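Local coordinates for protein beta sliding clamp (Bartonella birtlesii LL-WM9, PDB 6PTR) that probably encircles DNA as a head-to-tail ring dimer, tethering DNA polymerases and other proteins to it and so making replication processive, at residues F18-R31 with I75-R87. Residues are numbered along the deposited sequence; the frame is centred on the assembly and turned at random.
Sequences FFKSLGRVHRVVER and ITVPAYLLYDIVR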
loop_
_atom_site.group_PDB
_atom_site.type_symbol
_atom_site.label_atom_id
_atom_site.label_comp_id
_atom_site.label_asym_id
_atom_site.label_seq_id
_atom_site.Cartn_x
_atom_site.Cartn_y
_atom_site.Cartn_z
ATOM N N PHE C 18 -21.509 10.372 11.143
ATOM C CA PHE C 18 -21.463 10.900 9.784
ATOM C C PHE C 18 -20.351 10.249 8.969
ATOM O O PHE C 18 -20.531 9.943 7.782
ATOM C CB PHE C 18 -21.261 12.414 9.816
ATOM C CG PHE C 18 -21.403 13.071 8.466
ATOM C CD1 PHE C 18 -22.649 13.175 7.872
ATOM C CD2 PHE C 18 -20.312 13.604 7.810
ATOM C CE1 PHE C 18 -22.799 13.766 6.628
ATOM C CE2 PHE C 18 -20.465 14.202 6.559
ATOM C CZ PHE C 18 -21.725 14.273 5.974
ATOM N N PHE C 19 -19.192 10.047 9.596
ATOM C CA PHE C 19 -18.054 9.423 8.924
ATOM C C PHE C 19 -18.382 7.997 8.508
ATOM O O PHE C 19 -18.070 7.577 7.386
ATOM C CB PHE C 19 -16.859 9.445 9.869
ATOM C CG PHE C 19 -15.571 8.986 9.242
ATOM C CD1 PHE C 19 -15.070 9.624 8.116
ATOM C CD2 PHE C 19 -14.864 7.938 9.789
ATOM C CE1 PHE C 19 -13.867 9.210 7.541
ATOM C CE2 PHE C 19 -13.665 7.516 9.223
ATOM C CZ PHE C 19 -13.173 8.157 8.095
ATOM N N LYS C 20 -19.011 7.236 9.411
ATOM C CA LYS C 20 -19.392 5.866 9.093
ATOM C C LYS C 20 -20.360 5.821 7.921
ATOM O O LYS C 20 -20.184 5.023 6.994
ATOM C CB LYS C 20 -20.011 5.186 10.315
ATOM C CG LYS C 20 -20.297 3.708 10.073
ATOM C CD LYS C 20 -20.714 2.982 11.344
ATOM C CE LYS C 20 -20.825 1.476 11.111
ATOM N NZ LYS C 20 -19.495 0.812 10.972
ATOM N N SER C 21 -21.383 6.681 7.937
ATOM C CA SER C 21 -22.368 6.670 6.861
ATOM C C SER C 21 -21.748 7.129 5.550
ATOM O O SER C 21 -21.944 6.495 4.503
ATOM C CB SER C 21 -23.573 7.546 7.231
ATOM O OG SER C 21 -24.197 7.081 8.426
ATOM N N LEU C 22 -20.971 8.217 5.591
ATOM C CA LEU C 22 -20.275 8.686 4.399
ATOM C C LEU C 22 -19.351 7.611 3.844
ATOM O O LEU C 22 -19.221 7.471 2.626
ATOM C CB LEU C 22 -19.474 9.950 4.721
ATOM C CG LEU C 22 -18.884 10.754 3.568
ATOM C CD1 LEU C 22 -19.956 11.142 2.552
ATOM C CD2 LEU C 22 -18.183 11.989 4.123
ATOM N N GLY C 23 -18.687 6.855 4.721
ATOM C CA GLY C 23 -17.814 5.802 4.248
ATOM C C GLY C 23 -18.559 4.757 3.448
ATOM O O GLY C 23 -18.009 4.179 2.507
ATOM N N ARG C 24 -19.828 4.529 3.787
ATOM C CA ARG C 24 -20.613 3.527 3.084
ATOM C C ARG C 24 -21.033 3.985 1.695
ATOM O O ARG C 24 -21.284 3.139 0.831
ATOM C CB ARG C 24 -21.836 3.146 3.917
ATOM C CG ARG C 24 -21.482 2.251 5.123
ATOM C CD ARG C 24 -22.679 1.986 6.038
ATOM N NE ARG C 24 -22.418 0.996 7.077
ATOM C CZ ARG C 24 -23.310 0.622 7.988
ATOM N NH1 ARG C 24 -24.519 1.169 7.999
ATOM N NH2 ARG C 24 -22.997 -0.300 8.889
ATOM N N VAL C 25 -21.128 5.295 1.444
ATOM C CA VAL C 25 -21.693 5.726 0.165
ATOM C C VAL C 25 -20.618 6.232 -0.789
ATOM O O VAL C 25 -20.712 6.032 -2.006
ATOM C CB VAL C 25 -22.784 6.798 0.358
ATOM C CG1 VAL C 25 -23.823 6.306 1.346
ATOM C CG2 VAL C 25 -22.183 8.084 0.823
ATOM N N HIS C 26 -19.566 6.844 -0.245
ATOM C CA HIS C 26 -18.639 7.592 -1.086
ATOM C C HIS C 26 -17.871 6.698 -2.048
ATOM O O HIS C 26 -17.493 7.156 -3.131
ATOM C CB HIS C 26 -17.672 8.415 -0.213
ATOM C CG HIS C 26 -16.455 7.673 0.234
ATOM N ND1 HIS C 26 -16.471 6.752 1.262
ATOM C CD2 HIS C 26 -15.168 7.739 -0.186
ATOM C CE1 HIS C 26 -15.255 6.266 1.437
ATOM N NE2 HIS C 26 -14.446 6.845 0.567
ATOM N N ARG C 27 -17.624 5.434 -1.690
ATOM C CA ARG C 27 -16.786 4.605 -2.549
ATOM C C ARG C 27 -17.461 4.227 -3.867
ATOM O O ARG C 27 -16.793 3.667 -4.743
ATOM C CB ARG C 27 -16.331 3.337 -1.807
ATOM C CG ARG C 27 -17.127 2.945 -0.560
ATOM C CD ARG C 27 -16.477 1.726 0.142
ATOM N NE ARG C 27 -17.431 0.928 0.916
ATOM C CZ ARG C 27 -17.407 0.781 2.239
ATOM N NH1 ARG C 27 -16.465 1.375 2.963
ATOM N NH2 ARG C 27 -18.325 0.030 2.842
ATOM N N VAL C 28 -18.751 4.524 -4.030
ATOM C CA VAL C 28 -19.443 4.270 -5.287
ATOM C C VAL C 28 -18.987 5.261 -6.345
ATOM O O VAL C 28 -18.984 4.959 -7.549
ATOM C CB VAL C 28 -20.960 4.322 -5.022
ATOM C CG1 VAL C 28 -21.747 4.617 -6.280
ATOM C CG2 VAL C 28 -21.369 3.002 -4.436
ATOM N N VAL C 29 -18.545 6.439 -5.910
ATOM C CA VAL C 29 -18.052 7.449 -6.829
ATOM C C VAL C 29 -16.776 6.954 -7.490
ATOM O O VAL C 29 -15.860 6.448 -6.827
ATOM C CB VAL C 29 -17.834 8.770 -6.078
ATOM C CG1 VAL C 29 -17.152 9.782 -6.979
ATOM C CG2 VAL C 29 -19.160 9.290 -5.559
ATOM N N GLU C 30 -16.715 7.073 -8.810
ATOM C CA GLU C 30 -15.500 6.726 -9.527
ATOM C C GLU C 30 -14.525 7.897 -9.467
ATOM O O GLU C 30 -14.910 9.053 -9.667
ATOM C CB GLU C 30 -15.822 6.367 -10.978
ATOM C CG GLU C 30 -14.893 5.326 -11.604
ATOM C CD GLU C 30 -15.172 3.905 -11.124
ATOM O OE1 GLU C 30 -14.205 3.213 -10.742
ATOM O OE2 GLU C 30 -16.349 3.477 -11.131
ATOM N N ARG C 31 -13.261 7.598 -9.157
ATOM C CA ARG C 31 -12.251 8.652 -9.142
ATOM C C ARG C 31 -11.907 9.101 -10.557
ATOM O O ARG C 31 -11.667 10.290 -10.797
ATOM C CB ARG C 31 -10.995 8.182 -8.406
ATOM C CG ARG C 31 -11.151 8.092 -6.887
ATOM C CD ARG C 31 -9.802 7.852 -6.232
ATOM N NE ARG C 31 -9.905 7.330 -4.873
ATOM C CZ ARG C 31 -9.887 8.085 -3.778
ATOM N NH1 ARG C 31 -9.780 9.406 -3.883
ATOM N NH2 ARG C 31 -9.978 7.521 -2.578
ATOM N N ILE C 75 -28.103 19.419 -0.526
ATOM C CA ILE C 75 -26.973 19.966 -1.267
ATOM C C ILE C 75 -26.121 18.779 -1.683
ATOM O O ILE C 75 -26.188 17.714 -1.066
ATOM C CB ILE C 75 -26.184 20.964 -0.374
ATOM C CG1 ILE C 75 -25.179 21.768 -1.197
ATOM C CG2 ILE C 75 -25.455 20.237 0.744
ATOM C CD1 ILE C 75 -25.823 22.769 -2.100
ATOM N N THR C 76 -25.325 18.943 -2.744
ATOM C CA THR C 76 -24.377 17.892 -3.101
ATOM C C THR C 76 -22.967 18.455 -2.980
ATOM O O THR C 76 -22.737 19.646 -3.216
ATOM C CB THR C 76 -24.615 17.309 -4.521
ATOM O OG1 THR C 76 -24.021 18.167 -5.504
ATOM C CG2 THR C 76 -26.099 17.154 -4.808
ATOM N N VAL C 77 -22.039 17.598 -2.552
ATOM C CA VAL C 77 -20.707 17.982 -2.084
ATOM C C VAL C 77 -19.719 16.994 -2.691
ATOM O O VAL C 77 -20.027 15.795 -2.721
ATOM C CB VAL C 77 -20.621 17.928 -0.541
ATOM C CG1 VAL C 77 -19.383 18.610 -0.032
ATOM C CG2 VAL C 77 -21.890 18.511 0.116
ATOM N N PRO C 78 -18.542 17.419 -3.177
ATOM C CA PRO C 78 -17.566 16.437 -3.690
ATOM C C PRO C 78 -17.242 15.366 -2.657
ATOM O O PRO C 78 -16.867 15.676 -1.523
ATOM C CB PRO C 78 -16.352 17.303 -4.035
ATOM C CG PRO C 78 -16.979 18.656 -4.388
ATOM C CD PRO C 78 -18.060 18.805 -3.359
ATOM N N ALA C 79 -17.418 14.093 -3.038
ATOM C CA ALA C 79 -17.537 13.048 -2.025
ATOM C C ALA C 79 -16.186 12.660 -1.433
ATOM O O ALA C 79 -16.088 12.454 -0.219
ATOM C CB ALA C 79 -18.242 11.819 -2.606
ATOM N N TYR C 80 -15.139 12.530 -2.255
ATOM C CA TYR C 80 -13.853 12.139 -1.689
ATOM C C TYR C 80 -13.273 13.261 -0.836
ATOM O O TYR C 80 -12.678 12.999 0.216
ATOM C CB TYR C 80 -12.893 11.718 -2.793
ATOM C CG TYR C 80 -13.233 10.317 -3.275
ATOM C CD1 TYR C 80 -12.813 9.196 -2.567
ATOM C CD2 TYR C 80 -13.988 10.118 -4.423
ATOM C CE1 TYR C 80 -13.133 7.919 -2.992
ATOM C CE2 TYR C 80 -14.299 8.847 -4.862
ATOM C CZ TYR C 80 -13.879 7.751 -4.136
ATOM O OH TYR C 80 -14.206 6.481 -4.565
ATOM N N LEU C 81 -13.459 14.513 -1.261
ATOM C CA LEU C 81 -13.017 15.650 -0.450
ATOM C C LEU C 81 -13.752 15.691 0.880
ATOM O O LEU C 81 -13.140 15.887 1.938
ATOM C CB LEU C 81 -13.245 16.962 -1.199
ATOM C CG LEU C 81 -12.930 18.243 -0.416
ATOM C CD1 LEU C 81 -11.466 18.229 0.091
ATOM C CD2 LEU C 81 -13.175 19.472 -1.293
ATOM N N LEU C 82 -15.078 15.538 0.850
ATOM C CA LEU C 82 -15.819 15.551 2.105
ATOM C C LEU C 82 -15.356 14.425 3.013
ATOM O O LEU C 82 -15.159 14.634 4.211
ATOM C CB LEU C 82 -17.310 15.430 1.845
ATOM C CG LEU C 82 -18.193 15.443 3.085
ATOM C CD1 LEU C 82 -18.035 16.756 3.877
ATOM C CD2 LEU C 82 -19.638 15.233 2.668
ATOM N N TYR C 83 -15.166 13.222 2.454
ATOM C CA TYR C 83 -14.678 12.100 3.259
ATOM C C TYR C 83 -13.314 12.407 3.871
ATOM O O TYR C 83 -13.084 12.162 5.063
ATOM C CB TYR C 83 -14.596 10.824 2.408
ATOM C CG TYR C 83 -14.299 9.593 3.239
ATOM C CD1 TYR C 83 -15.284 9.033 4.031
ATOM C CD2 TYR C 83 -13.032 9.011 3.246
ATOM C CE1 TYR C 83 -15.035 7.912 4.804
ATOM C CE2 TYR C 83 -12.764 7.877 4.021
ATOM C CZ TYR C 83 -13.784 7.335 4.795
ATOM O OH TYR C 83 -13.560 6.219 5.585
ATOM N N ASP C 84 -12.384 12.935 3.067
ATOM C CA ASP C 84 -11.054 13.220 3.593
ATOM C C ASP C 84 -11.111 14.275 4.692
ATOM O O ASP C 84 -10.344 14.204 5.662
ATOM C CB ASP C 84 -10.122 13.657 2.463
ATOM C CG ASP C 84 -9.788 12.521 1.504
ATOM O OD1 ASP C 84 -9.883 11.341 1.902
ATOM O OD2 ASP C 84 -9.423 12.809 0.346
ATOM N N ILE C 85 -12.011 15.253 4.571
ATOM C CA ILE C 85 -12.151 16.265 5.616
ATOM C C ILE C 85 -12.667 15.631 6.906
ATOM O O ILE C 85 -12.060 15.772 7.978
ATOM C CB ILE C 85 -13.071 17.407 5.142
ATOM C CG1 ILE C 85 -12.354 18.259 4.091
ATOM C CG2 ILE C 85 -13.566 18.243 6.334
ATOM C CD1 ILE C 85 -13.319 19.179 3.331
ATOM N N VAL C 86 -13.774 14.891 6.814
ATOM C CA VAL C 86 -14.371 14.298 8.008
ATOM C C VAL C 86 -13.413 13.305 8.667
ATOM O O VAL C 86 -13.341 13.212 9.906
ATOM C CB VAL C 86 -15.721 13.651 7.636
ATOM C CG1 VAL C 86 -16.396 13.015 8.893
ATOM C CG2 VAL C 86 -16.661 14.699 7.041
ATOM N N ARG C 87 -12.637 12.576 7.866
ATOM C CA ARG C 87 -11.638 11.668 8.434
ATOM C C ARG C 87 -10.699 12.370 9.408
ATOM O O ARG C 87 -10.252 11.763 10.386
ATOM C CB ARG C 87 -10.824 11.013 7.320
ATOM C CG ARG C 87 -9.757 10.033 7.822
ATOM C CD ARG C 87 -8.914 9.566 6.653
ATOM N NE ARG C 87 -8.711 10.677 5.728
ATOM C CZ ARG C 87 -7.610 11.418 5.650
ATOM N NH1 ARG C 87 -6.548 11.168 6.428
ATOM N NH2 ARG C 87 -7.574 12.412 4.770
HETATM O O HOH W 1 -16.008 5.448 7.344
HETATM O O HOH W 2 -8.960 11.089 -1.888
#
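Tyr83 lies with its ring between two others: the imidazole of His26 stacks face-to-face on one side, centroids 4.0 Å apart and planes 11° from parallel, while Phe19 approaches the opposite face, slid outward so that its CE1 sits near the rim. Gly23, having no side chain, lets its CA come within 3.5 Å of Tyr83 CE1, and the tyrosine becomes a knob in the hole formed by Phe19, Leu22, Gly23 and His26. The histidine is turned back over its own helix (chi1 86°), where His26 ND1 donates to Leu22 O at 3.2 Å, which helps to fix the rotation of the ring; its CD2 edge is turned toward the face of Tyr80 in an offset edge-to-face contact (planes at 77°). At the other end of Tyr83, a water links its OH to Phe19 O, so a phenol suits this rim of the contact.

Helices 15-26 and 79-88 run nearly antiparallel, the helix pair of the N-terminal domain in the bacterial processivity-factor fold, where each domain pairs two helices, facing the DNA channel, with antiparallel sheets, here formed in part by strands 59-69 and 114-119. On the buried side the contact is apolar: Leu22 CD2 meets Leu82 CG at 3.6 Å, and Val86 CG2 touches the edge of the Phe18 ring.

Beyond helix 15-26, Tyr80 reaches across to the chain that follows, where its OH donates to Val29 O (2.8 Å) at the edge of its ring. Val29 CG1 packs on Tyr80 CE2, and small Ala79 leaves room for Val29 CG2. Arg31, though poorly ordered, lays its guanidinium off-centre over one face of Tyr80 (CZ to ring centroid 3.8 Å), with a water bridging its NH1 to Asp84 OD2.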